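Local coordinates for papain-like cysteine protease (Porcine reproductive and respiratory syndrome virus, PDB 3MTV), which is the nsp1-beta part of the viral polyprotein, a thiol protease with metal-dependent nuclease activity that probably blocks host mRNA export and interferon signalling, at residues R8-Y13 with V19-R24; N89-L94 with K124-R129; D173-R178 with K192-G197. One frame throughout, in Å; residues are numbered along the deposited sequence.

The three contacts follow one another along the chain and fall into two groups. Contact 1 is a hairpin in the four-stranded antiparallel sheet near the N-terminus. Contacts 2 and 3 lie on the other side of the chain's centre, within the protease family region, with centres about 33 and 32 Å from that of contact 1. Their own centres are about 12 Å apart, and they touch where Gln127 NE2 probably hydrogen-bonds to Phe194 O and Gln127 packs on the ring of Phe196. Contact 2 holds the probable catalytic cysteine, contact 3 joins the central strand of the five-stranded antiparallel sheet to the loop after its edge strand, and contact 1 instead faces the second subunit.

Contact 1: residues R8-Y13 with V19-R24; sequences RGAVMY and VSWAPR
Ala10 and Trp21 meet on one face of a two-stranded hairpin, where Ala10 CB lies 3.5 Å from Trp21 CE3, approaching the indole obliquely. The indole is carried between its own backbone N and carbonyl carbon, and with chi1 70° and chi2 -81° its six-membered ring comes next to the alanine. Met12 shares this face. Its chain runs straight as far as SD and bends only at the last torsion (chi3 73°); SD lies 3.9 Å from Val19 CG1, and the two side chains pass at a slant.

The other face carries Val11, Tyr13, Ser20 and Ala22. Ser20 OG sits over one face of the Tyr13 ring, whereas Val11 CG2, from the same strand as the tyrosine, stands at the ring edge in its plane. Tyr13 CE1 and OH are both 4.1 Å from Ala22 CB, which meets the ring obliquely.

Beneath these side chains two hydrogen-bonded antiparallel pairs fix the register. In the first, Val11 N to Ala22 O is 2.8 Å, and the return bond from Ala22 N to Val11 O is 3.1 Å. In the second, Tyr13 N to Ser20 O and Ser20 N to Tyr13 O are both 2.9 Å. Met12 and Trp21 form the non-hydrogen-bonded pair between them.

The hairpin fills the middle of the four-stranded sheet: Met12 bonds through its backbone to Tyr4 of strand 3-7, and Val19 to Val55 of strand 54-56. Helix 39-48 packs on the Trp21 face, with His46 edge-to-face against the indole. The Tyr13 face meets the second subunit, where the phenol hydroxyl bonds to His52 and the ring meets Tyr13, both of that subunit.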
loop_
_atom_site.group_PDB
_atom_site.type_symbol
_atom_site.label_atom_id
_atom_site.label_comp_id
_atom_site.label_asym_id
_atom_site.label_seq_id
_atom_site.Cartn_x
_atom_site.Cartn_y
_atom_site.Cartn_z
ATOM N N ARG A 8 -4.682 14.592 -2.102
ATOM C CA ARG A 8 -5.488 14.531 -0.891
ATOM C C ARG A 8 -5.044 13.371 -0.011
ATOM O O ARG A 8 -5.865 12.607 0.517
ATOM C CB ARG A 8 -7.005 14.552 -1.208
ATOM C CG ARG A 8 -7.392 13.392 -2.085
ATOM C CD ARG A 8 -7.874 13.795 -3.525
ATOM N NE ARG A 8 -7.575 12.699 -4.506
ATOM C CZ ARG A 8 -8.443 12.235 -5.421
ATOM N NH1 ARG A 8 -9.666 12.792 -5.479
ATOM N NH2 ARG A 8 -8.117 11.208 -6.236
ATOM N N GLY A 9 -3.726 13.222 0.137
ATOM C CA GLY A 9 -3.256 12.384 1.219
ATOM C C GLY A 9 -3.071 10.925 0.833
ATOM O O GLY A 9 -2.535 10.194 1.577
ATOM N N ALA A 10 -3.420 10.513 -0.361
ATOM C CA ALA A 10 -3.166 9.152 -0.795
ATOM C C ALA A 10 -2.123 8.931 -1.898
ATOM O O ALA A 10 -1.602 9.912 -2.571
ATOM C CB ALA A 10 -4.433 8.639 -1.339
ATOM N N VAL A 11 -1.941 7.633 -2.185
ATOM C CA VAL A 11 -1.144 7.294 -3.327
ATOM C C VAL A 11 -1.701 6.050 -3.926
ATOM O O VAL A 11 -2.469 5.404 -3.287
ATOM C CB VAL A 11 0.288 6.903 -2.895
ATOM C CG1 VAL A 11 1.029 8.077 -2.414
ATOM C CG2 VAL A 11 0.291 5.798 -1.836
ATOM N N MET A 12 -1.269 5.608 -5.099
ATOM C CA MET A 12 -2.039 4.524 -5.631
ATOM C C MET A 12 -1.160 3.586 -6.298
ATOM O O MET A 12 -0.254 4.045 -6.946
ATOM C CB MET A 12 -2.961 5.062 -6.706
ATOM C CG MET A 12 -3.378 4.001 -7.670
ATOM S SD MET A 12 -4.678 4.456 -8.849
ATOM C CE MET A 12 -3.887 5.553 -9.998
ATOM N N TYR A 13 -1.391 2.283 -6.151
ATOM C CA TYR A 13 -0.435 1.352 -6.677
ATOM C C TYR A 13 -1.126 0.747 -7.828
ATOM O O TYR A 13 -2.320 0.575 -7.744
ATOM C CB TYR A 13 -0.144 0.213 -5.729
ATOM C CG TYR A 13 0.375 0.488 -4.326
ATOM C CD1 TYR A 13 0.318 1.731 -3.756
ATOM C CD2 TYR A 13 0.904 -0.555 -3.550
ATOM C CE1 TYR A 13 0.764 1.939 -2.417
ATOM C CE2 TYR A 13 1.374 -0.338 -2.213
ATOM C CZ TYR A 13 1.297 0.901 -1.669
ATOM O OH TYR A 13 1.743 1.122 -0.413
ATOM N N VAL A 19 -5.367 -2.448 -9.076
ATOM C CA VAL A 19 -5.058 -1.138 -8.529
ATOM C C VAL A 19 -5.445 -0.984 -7.006
ATOM O O VAL A 19 -6.323 -1.692 -6.504
ATOM C CB VAL A 19 -5.825 -0.264 -9.384
ATOM C CG1 VAL A 19 -6.367 0.918 -8.656
ATOM C CG2 VAL A 19 -4.989 0.022 -10.620
ATOM N N SER A 20 -4.742 -0.151 -6.237
ATOM C CA SER A 20 -4.942 -0.095 -4.802
ATOM C C SER A 20 -4.703 1.320 -4.350
ATOM O O SER A 20 -3.976 2.030 -4.941
ATOM C CB SER A 20 -3.940 -1.002 -4.070
ATOM O OG SER A 20 -3.544 -0.425 -2.797
ATOM N N TRP A 21 -5.233 1.761 -3.245
ATOM C CA TRP A 21 -4.622 2.988 -2.802
ATOM C C TRP A 21 -4.224 2.896 -1.346
ATOM O O TRP A 21 -4.658 2.025 -0.699
ATOM C CB TRP A 21 -5.586 4.133 -2.973
ATOM C CG TRP A 21 -6.805 4.161 -2.027
ATOM C CD1 TRP A 21 -7.964 3.431 -2.174
ATOM C CD2 TRP A 21 -6.996 4.938 -0.835
ATOM N NE1 TRP A 21 -8.867 3.717 -1.157
ATOM C CE2 TRP A 21 -8.319 4.654 -0.342
ATOM C CE3 TRP A 21 -6.204 5.843 -0.142
ATOM C CZ2 TRP A 21 -8.852 5.214 0.813
ATOM C CZ3 TRP A 21 -6.754 6.476 1.025
ATOM C CH2 TRP A 21 -8.061 6.121 1.490
ATOM N N ALA A 22 -3.510 3.879 -0.822
ATOM C CA ALA A 22 -3.038 3.831 0.539
ATOM C C ALA A 22 -2.737 5.240 0.966
ATOM O O ALA A 22 -2.540 6.087 0.100
ATOM C CB ALA A 22 -1.811 2.989 0.583
ATOM N N PRO A 23 -2.656 5.511 2.289
ATOM C CA PRO A 23 -2.347 6.905 2.674
ATOM C C PRO A 23 -0.871 7.236 2.378
ATOM O O PRO A 23 -0.135 6.283 2.108
ATOM C CB PRO A 23 -2.720 6.994 4.167
ATOM C CG PRO A 23 -3.542 5.853 4.420
ATOM C CD PRO A 23 -3.123 4.732 3.433
ATOM N N ARG A 24 -0.483 8.525 2.375
ATOM C CA ARG A 24 0.698 9.008 1.662
ATOM C C ARG A 24 1.718 8.592 2.665
ATOM O O ARG A 24 2.605 7.718 2.402
ATOM C CB ARG A 24 0.654 10.544 1.447
ATOM C CG ARG A 24 1.924 11.317 0.951
ATOM C CD ARG A 24 1.526 12.849 0.690
ATOM N NE ARG A 24 2.636 13.838 0.846
ATOM C CZ ARG A 24 3.217 14.647 -0.110
ATOM N NH1 ARG A 24 2.829 14.685 -1.458
ATOM N NH2 ARG A 24 4.233 15.468 0.312
#

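Contact 2: residues N89-L94 with K124-R129; sequences NCWWRL and KYLQRR
The turn that carries Cys90, the probable nucleophile of the papain-like protease, packs against helix 124-131 through Trp91 and Leu94, which meet Leu126. Asn89 to Trp92 form a type I beta turn, and the backbone from Trp91 to Arg93 takes up helix-like angles but lacks a regular helix's bonding.

Leu126 supplies the helix side of the contact with its two methyl branches. Its CG is anti to the backbone N (chi1 -165°), which brings the end of the side chain closer to the turn than its CB direction would suggest. CD2 lies 4.2 Å from Trp91 CB. CD1 is 4.1 Å from Leu94 CD2 and also approaches the indole of Trp91 obliquely. The two leucines are set nearly perpendicular, so they touch at their branch ends and do not lie alongside each other. All three residues are buried, and the join is purely apolar.

Within the turn the indoles are set against each other: Trp92 CD1 lies over the centre of one face of the Trp91 ring, 3.4 Å above its plane, while Trp91 CD2 stands at the Trp92 edge.

Cys90 contacts His159 of strand 158-162, the other probable catalytic residue, and Leu94 touches Leu160 of that strand. Leu126 also touches Phe196. A cysteine followed directly by tryptophan, facing a histidine from a sheet, is the arrangement of the papain-like active site, in which helical and beta parts meet at the catalytic pair.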
loop_
_atom_site.group_PDB
_atom_site.type_symbol
_atom_site.label_atom_id
_atom_site.label_comp_id
_atom_site.label_asym_id
_atom_site.label_seq_id
_atom_site.Cartn_x
_atom_site.Cartn_y
_atom_site.Cartn_z
ATOM N N ASN A 89 -27.500 -5.312 5.109
ATOM C CA ASN A 89 -28.473 -6.113 5.833
ATOM C C ASN A 89 -28.358 -7.582 5.488
ATOM O O ASN A 89 -29.325 -8.318 5.478
ATOM C CB ASN A 89 -29.916 -5.672 5.433
ATOM C CG ASN A 89 -30.035 -5.243 3.967
ATOM O OD1 ASN A 89 -30.605 -4.198 3.746
ATOM N ND2 ASN A 89 -29.507 -6.034 2.967
ATOM N N CYS A 90 -27.237 -7.984 4.971
ATOM C CA CYS A 90 -27.320 -9.295 4.384
ATOM C C CYS A 90 -27.357 -10.274 5.523
ATOM O O CYS A 90 -27.384 -11.427 5.281
ATOM C CB CYS A 90 -26.081 -9.541 3.557
ATOM S SG CYS A 90 -24.455 -9.327 4.570
ATOM N N TRP A 91 -27.322 -9.826 6.768
ATOM C CA TRP A 91 -27.154 -10.753 7.872
ATOM C C TRP A 91 -28.464 -11.257 8.411
ATOM O O TRP A 91 -28.539 -12.299 9.036
ATOM C CB TRP A 91 -26.443 -10.129 9.018
ATOM C CG TRP A 91 -26.883 -8.822 9.431
ATOM C CD1 TRP A 91 -26.470 -7.649 8.959
ATOM C CD2 TRP A 91 -27.848 -8.538 10.417
ATOM N NE1 TRP A 91 -27.110 -6.585 9.608
ATOM C CE2 TRP A 91 -27.993 -7.132 10.486
ATOM C CE3 TRP A 91 -28.628 -9.332 11.261
ATOM C CZ2 TRP A 91 -28.914 -6.496 11.372
ATOM C CZ3 TRP A 91 -29.484 -8.683 12.237
ATOM C CH2 TRP A 91 -29.645 -7.284 12.235
ATOM N N TRP A 92 -29.500 -10.502 8.124
ATOM C CA TRP A 92 -30.836 -10.956 8.353
ATOM C C TRP A 92 -31.066 -12.348 7.970
ATOM O O TRP A 92 -31.691 -13.049 8.730
ATOM C CB TRP A 92 -31.768 -10.133 7.537
ATOM C CG TRP A 92 -31.737 -8.634 7.823
ATOM C CD1 TRP A 92 -30.899 -7.929 8.698
ATOM C CD2 TRP A 92 -32.581 -7.664 7.224
ATOM N NE1 TRP A 92 -31.196 -6.543 8.630
ATOM C CE2 TRP A 92 -32.231 -6.383 7.753
ATOM C CE3 TRP A 92 -33.607 -7.755 6.294
ATOM C CZ2 TRP A 92 -32.881 -5.273 7.413
ATOM C CZ3 TRP A 92 -34.227 -6.637 5.910
ATOM C CH2 TRP A 92 -33.857 -5.394 6.447
ATOM N N ARG A 93 -30.589 -12.767 6.801
ATOM C CA ARG A 93 -30.871 -14.135 6.353
ATOM C C ARG A 93 -30.673 -15.068 7.534
ATOM O O ARG A 93 -31.467 -15.896 7.887
ATOM C CB ARG A 93 -29.951 -14.545 5.192
ATOM C CG ARG A 93 -30.287 -13.818 3.860
ATOM C CD ARG A 93 -30.596 -14.776 2.632
ATOM N NE ARG A 93 -30.682 -13.999 1.415
ATOM C CZ ARG A 93 -29.714 -13.207 0.931
ATOM N NH1 ARG A 93 -28.516 -13.097 1.498
ATOM N NH2 ARG A 93 -29.952 -12.499 -0.164
ATOM N N LEU A 94 -29.579 -14.897 8.208
ATOM C CA LEU A 94 -29.310 -15.718 9.390
ATOM C C LEU A 94 -30.439 -15.949 10.425
ATOM O O LEU A 94 -30.440 -16.911 11.139
ATOM C CB LEU A 94 -28.208 -14.982 10.058
ATOM C CG LEU A 94 -26.840 -15.539 9.740
ATOM C CD1 LEU A 94 -26.637 -16.077 8.292
ATOM C CD2 LEU A 94 -25.735 -14.626 10.183
ATOM N N LYS A 124 -19.089 -9.898 16.680
ATOM C CA LYS A 124 -19.374 -10.173 18.068
ATOM C C LYS A 124 -20.888 -9.979 18.277
ATOM O O LYS A 124 -21.502 -10.641 19.091
ATOM C CB LYS A 124 -18.583 -9.282 18.982
ATOM C CG LYS A 124 -17.140 -9.796 19.302
ATOM C CD LYS A 124 -16.158 -8.576 19.769
ATOM C CE LYS A 124 -15.760 -7.562 18.531
ATOM N NZ LYS A 124 -14.741 -6.451 18.847
ATOM N N TYR A 125 -21.501 -9.110 17.520
ATOM C CA TYR A 125 -22.777 -8.648 17.963
ATOM C C TYR A 125 -23.644 -9.625 17.339
ATOM O O TYR A 125 -24.637 -10.045 17.851
ATOM C CB TYR A 125 -23.046 -7.264 17.409
ATOM C CG TYR A 125 -24.480 -6.903 17.444
ATOM C CD1 TYR A 125 -25.297 -7.305 16.436
ATOM C CD2 TYR A 125 -25.046 -6.186 18.510
ATOM C CE1 TYR A 125 -26.697 -6.942 16.419
ATOM C CE2 TYR A 125 -26.475 -5.849 18.546
ATOM C CZ TYR A 125 -27.292 -6.257 17.490
ATOM O OH TYR A 125 -28.690 -6.012 17.431
ATOM N N LEU A 126 -23.187 -10.069 16.212
ATOM C CA LEU A 126 -23.983 -10.976 15.436
ATOM C C LEU A 126 -24.023 -12.267 16.158
ATOM O O LEU A 126 -25.072 -12.875 16.348
ATOM C CB LEU A 126 -23.279 -11.237 14.181
ATOM C CG LEU A 126 -23.990 -11.873 12.985
ATOM C CD1 LEU A 126 -25.451 -11.652 13.000
ATOM C CD2 LEU A 126 -23.493 -11.299 11.717
ATOM N N GLN A 127 -22.873 -12.662 16.626
ATOM C CA GLN A 127 -22.776 -13.929 17.287
ATOM C C GLN A 127 -23.668 -13.914 18.497
ATOM O O GLN A 127 -24.368 -14.857 18.849
ATOM C CB GLN A 127 -21.405 -14.037 17.752
ATOM C CG GLN A 127 -21.323 -15.202 18.603
ATOM C CD GLN A 127 -20.350 -16.132 18.022
ATOM O OE1 GLN A 127 -19.196 -15.739 17.762
ATOM N NE2 GLN A 127 -20.800 -17.353 17.715
ATOM N N ARG A 128 -23.652 -12.781 19.131
ATOM C CA ARG A 128 -24.200 -12.701 20.420
ATOM C C ARG A 128 -25.724 -12.627 20.202
ATOM O O ARG A 128 -26.520 -13.313 20.921
ATOM C CB ARG A 128 -23.503 -11.552 21.164
ATOM C CG ARG A 128 -24.147 -11.113 22.374
ATOM C CD ARG A 128 -23.820 -9.661 22.739
ATOM N NE ARG A 128 -22.409 -9.567 22.557
ATOM C CZ ARG A 128 -21.770 -8.562 21.983
ATOM N NH1 ARG A 128 -22.441 -7.490 21.508
ATOM N NH2 ARG A 128 -20.428 -8.676 21.908
ATOM N N ARG A 129 -26.169 -11.938 19.147
ATOM C CA ARG A 129 -27.639 -11.919 18.913
ATOM C C ARG A 129 -27.714 -13.270 18.494
ATOM O O ARG A 129 -26.677 -13.869 18.406
ATOM C CB ARG A 129 -27.996 -10.969 17.781
ATOM C CG ARG A 129 -27.924 -9.571 18.341
ATOM C CD ARG A 129 -29.091 -9.543 19.234
ATOM N NE ARG A 129 -28.878 -9.415 20.647
ATOM C CZ ARG A 129 -29.931 -9.241 21.420
ATOM N NH1 ARG A 129 -31.184 -9.172 20.800
ATOM N NH2 ARG A 129 -29.732 -9.111 22.766
#

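Contact 3: residues D173-R178 with K192-G197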
loop_
_atom_site.group_PDB
_atom_site.type_symbol
_atom_site.label_atom_id
_atom_site.label_comp_id
_atom_site.label_asym_id
_atom_site.label_seq_id
_atom_site.Cartn_x
_atom_site.Cartn_y
_atom_site.Cartn_z
ATOM N N ASP A 173 -15.418 -15.859 -2.036
ATOM C CA ASP A 173 -15.984 -16.818 -1.144
ATOM C C ASP A 173 -14.901 -17.134 -0.167
ATOM O O ASP A 173 -13.856 -17.572 -0.514
ATOM C CB ASP A 173 -16.307 -18.123 -1.916
ATOM C CG ASP A 173 -17.532 -18.015 -2.809
ATOM O OD1 ASP A 173 -18.012 -19.117 -3.092
ATOM O OD2 ASP A 173 -18.012 -16.925 -3.262
ATOM N N LEU A 174 -15.211 -17.008 1.088
ATOM C CA LEU A 174 -14.340 -17.456 2.143
ATOM C C LEU A 174 -14.636 -18.845 2.663
ATOM O O LEU A 174 -13.795 -19.723 2.526
ATOM C CB LEU A 174 -14.612 -16.573 3.302
ATOM C CG LEU A 174 -13.388 -16.278 4.114
ATOM C CD1 LEU A 174 -13.809 -16.152 5.520
ATOM C CD2 LEU A 174 -12.401 -17.365 3.998
ATOM N N LEU A 175 -15.758 -19.031 3.383
ATOM C CA LEU A 175 -16.325 -20.415 3.646
ATOM C C LEU A 175 -17.792 -20.567 3.743
ATOM O O LEU A 175 -18.594 -19.610 3.430
ATOM C CB LEU A 175 -15.848 -21.131 4.884
ATOM C CG LEU A 175 -15.717 -20.186 6.070
ATOM C CD1 LEU A 175 -16.860 -20.089 6.995
ATOM C CD2 LEU A 175 -14.523 -20.584 6.888
ATOM N N ARG A 176 -18.122 -21.809 4.164
ATOM C CA ARG A 176 -19.511 -22.255 4.020
ATOM C C ARG A 176 -19.925 -22.694 5.308
ATOM O O ARG A 176 -19.134 -23.343 6.026
ATOM C CB ARG A 176 -19.733 -23.295 2.917
ATOM C CG ARG A 176 -19.770 -22.551 1.485
ATOM C CD ARG A 176 -20.292 -23.416 0.320
ATOM N NE ARG A 176 -20.340 -24.853 0.663
ATOM C CZ ARG A 176 -21.081 -25.734 0.012
ATOM N NH1 ARG A 176 -21.837 -25.356 -1.013
ATOM N NH2 ARG A 176 -21.065 -26.987 0.389
ATOM N N ILE A 177 -21.129 -22.217 5.641
ATOM C CA ILE A 177 -21.814 -22.669 6.875
ATOM C C ILE A 177 -23.322 -22.905 6.752
ATOM O O ILE A 177 -23.924 -22.712 5.701
ATOM C CB ILE A 177 -21.669 -21.646 7.989
ATOM C CG1 ILE A 177 -21.729 -20.263 7.411
ATOM C CG2 ILE A 177 -20.334 -21.736 8.672
ATOM C CD1 ILE A 177 -22.526 -19.337 8.206
ATOM N N ARG A 178 -23.902 -23.239 7.890
ATOM C CA ARG A 178 -25.282 -23.629 8.049
ATOM C C ARG A 178 -25.777 -22.940 9.349
ATOM O O ARG A 178 -25.021 -22.775 10.290
ATOM C CB ARG A 178 -25.321 -25.149 8.354
ATOM C CG ARG A 178 -26.702 -25.837 8.455
ATOM C CD ARG A 178 -26.665 -27.177 9.217
ATOM N NE ARG A 178 -25.353 -27.737 9.117
ATOM C CZ ARG A 178 -24.830 -28.544 10.029
ATOM N NH1 ARG A 178 -25.544 -28.883 11.075
ATOM N NH2 ARG A 178 -23.594 -29.016 9.904
ATOM N N LYS A 192 -17.696 -27.665 13.510
ATOM C CA LYS A 192 -17.480 -26.602 14.465
ATOM C C LYS A 192 -18.331 -25.324 14.404
ATOM O O LYS A 192 -18.759 -24.828 13.388
ATOM C CB LYS A 192 -16.013 -26.248 14.477
ATOM C CG LYS A 192 -15.504 -25.932 15.849
ATOM C CD LYS A 192 -13.999 -26.145 15.805
ATOM C CE LYS A 192 -13.572 -27.306 14.851
ATOM N NZ LYS A 192 -13.660 -28.657 15.527
ATOM N N ILE A 193 -18.539 -24.794 15.567
ATOM C CA ILE A 193 -19.213 -23.540 15.805
ATOM C C ILE A 193 -18.366 -22.479 15.145
ATOM O O ILE A 193 -17.149 -22.386 15.351
ATOM C CB ILE A 193 -19.212 -23.372 17.353
ATOM C CG1 ILE A 193 -18.765 -24.750 18.070
ATOM C CG2 ILE A 193 -20.556 -23.123 17.843
ATOM C CD1 ILE A 193 -17.119 -25.297 18.413
ATOM N N PHE A 194 -18.984 -21.748 14.261
ATOM C CA PHE A 194 -18.423 -20.537 13.640
ATOM C C PHE A 194 -18.395 -19.269 14.558
ATOM O O PHE A 194 -19.409 -18.799 15.152
ATOM C CB PHE A 194 -19.223 -20.235 12.367
ATOM C CG PHE A 194 -18.685 -19.087 11.530
ATOM C CD1 PHE A 194 -17.465 -19.154 10.928
ATOM C CD2 PHE A 194 -19.455 -17.935 11.328
ATOM C CE1 PHE A 194 -17.008 -18.118 10.189
ATOM C CE2 PHE A 194 -18.986 -16.916 10.669
ATOM C CZ PHE A 194 -17.729 -17.004 10.103
ATOM N N ARG A 195 -17.191 -18.755 14.643
ATOM C CA ARG A 195 -16.819 -17.640 15.446
ATOM C C ARG A 195 -16.542 -16.586 14.396
ATOM O O ARG A 195 -15.487 -16.613 13.737
ATOM C CB ARG A 195 -15.533 -17.949 16.238
ATOM C CG ARG A 195 -15.707 -18.944 17.490
ATOM C CD ARG A 195 -14.480 -18.911 18.540
ATOM N NE ARG A 195 -13.221 -18.164 18.192
ATOM C CZ ARG A 195 -12.129 -18.652 17.534
ATOM N NH1 ARG A 195 -12.101 -19.922 17.089
ATOM N NH2 ARG A 195 -11.038 -17.866 17.285
ATOM N N PHE A 196 -17.540 -15.708 14.236
ATOM C CA PHE A 196 -17.604 -14.513 13.410
ATOM C C PHE A 196 -16.460 -13.525 13.331
ATOM O O PHE A 196 -16.614 -12.503 12.668
ATOM C CB PHE A 196 -18.819 -13.729 13.914
ATOM C CG PHE A 196 -20.085 -14.408 13.548
ATOM C CD1 PHE A 196 -20.662 -14.201 12.271
ATOM C CD2 PHE A 196 -20.676 -15.327 14.391
ATOM C CE1 PHE A 196 -21.777 -14.870 11.821
ATOM C CE2 PHE A 196 -21.893 -16.037 13.967
ATOM C CZ PHE A 196 -22.388 -15.795 12.681
ATOM N N GLY A 197 -15.338 -13.846 13.976
ATOM C CA GLY A 197 -14.184 -12.986 14.160
ATOM C C GLY A 197 -14.458 -11.706 14.952
ATOM O O GLY A 197 -15.626 -11.225 15.024
#
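Phe194 points its CB at strand 171-181 and holds CG anti to its backbone N (chi1 -174°); Leu175 and Ile177 meet it there. Ile177 has CG1 between the backbone N and the carbonyl carbon (chi1 37°), which leaves CG2 anti to the carbonyl carbon; CG2 lies 4.1 Å from Phe194 CB, near the root of the aromatic side chain, and the two side chains meet nearly square on. Leu175 reaches the outer part of the ring instead: its CD1 is 3.8 Å from Phe194 CE1. Both aliphatic groups approach the ring obliquely.

Strand 171-181 is the central member of the five-stranded antiparallel sheet, and the weakly bonded edge strand at about 192-193 runs on to Phe194. Leu174 and Leu175 both bond through their backbones to the single residue Ile147 of strand 145-150, a classic beta bulge. Leu175 and Ile177 also pack on Ile147.

On the other segment, Phe194 CE2 stands 3.5 Å above the plane of the Phe196 ring, near its rim, and Phe196 CE1 sits in plane at the edge of the Phe194 ring. The Phe196 ring in turn meets that of Tyr202 edge-to-face. Arg178, further along the strand, makes salt bridges to Glu180, Glu191 and Asp140.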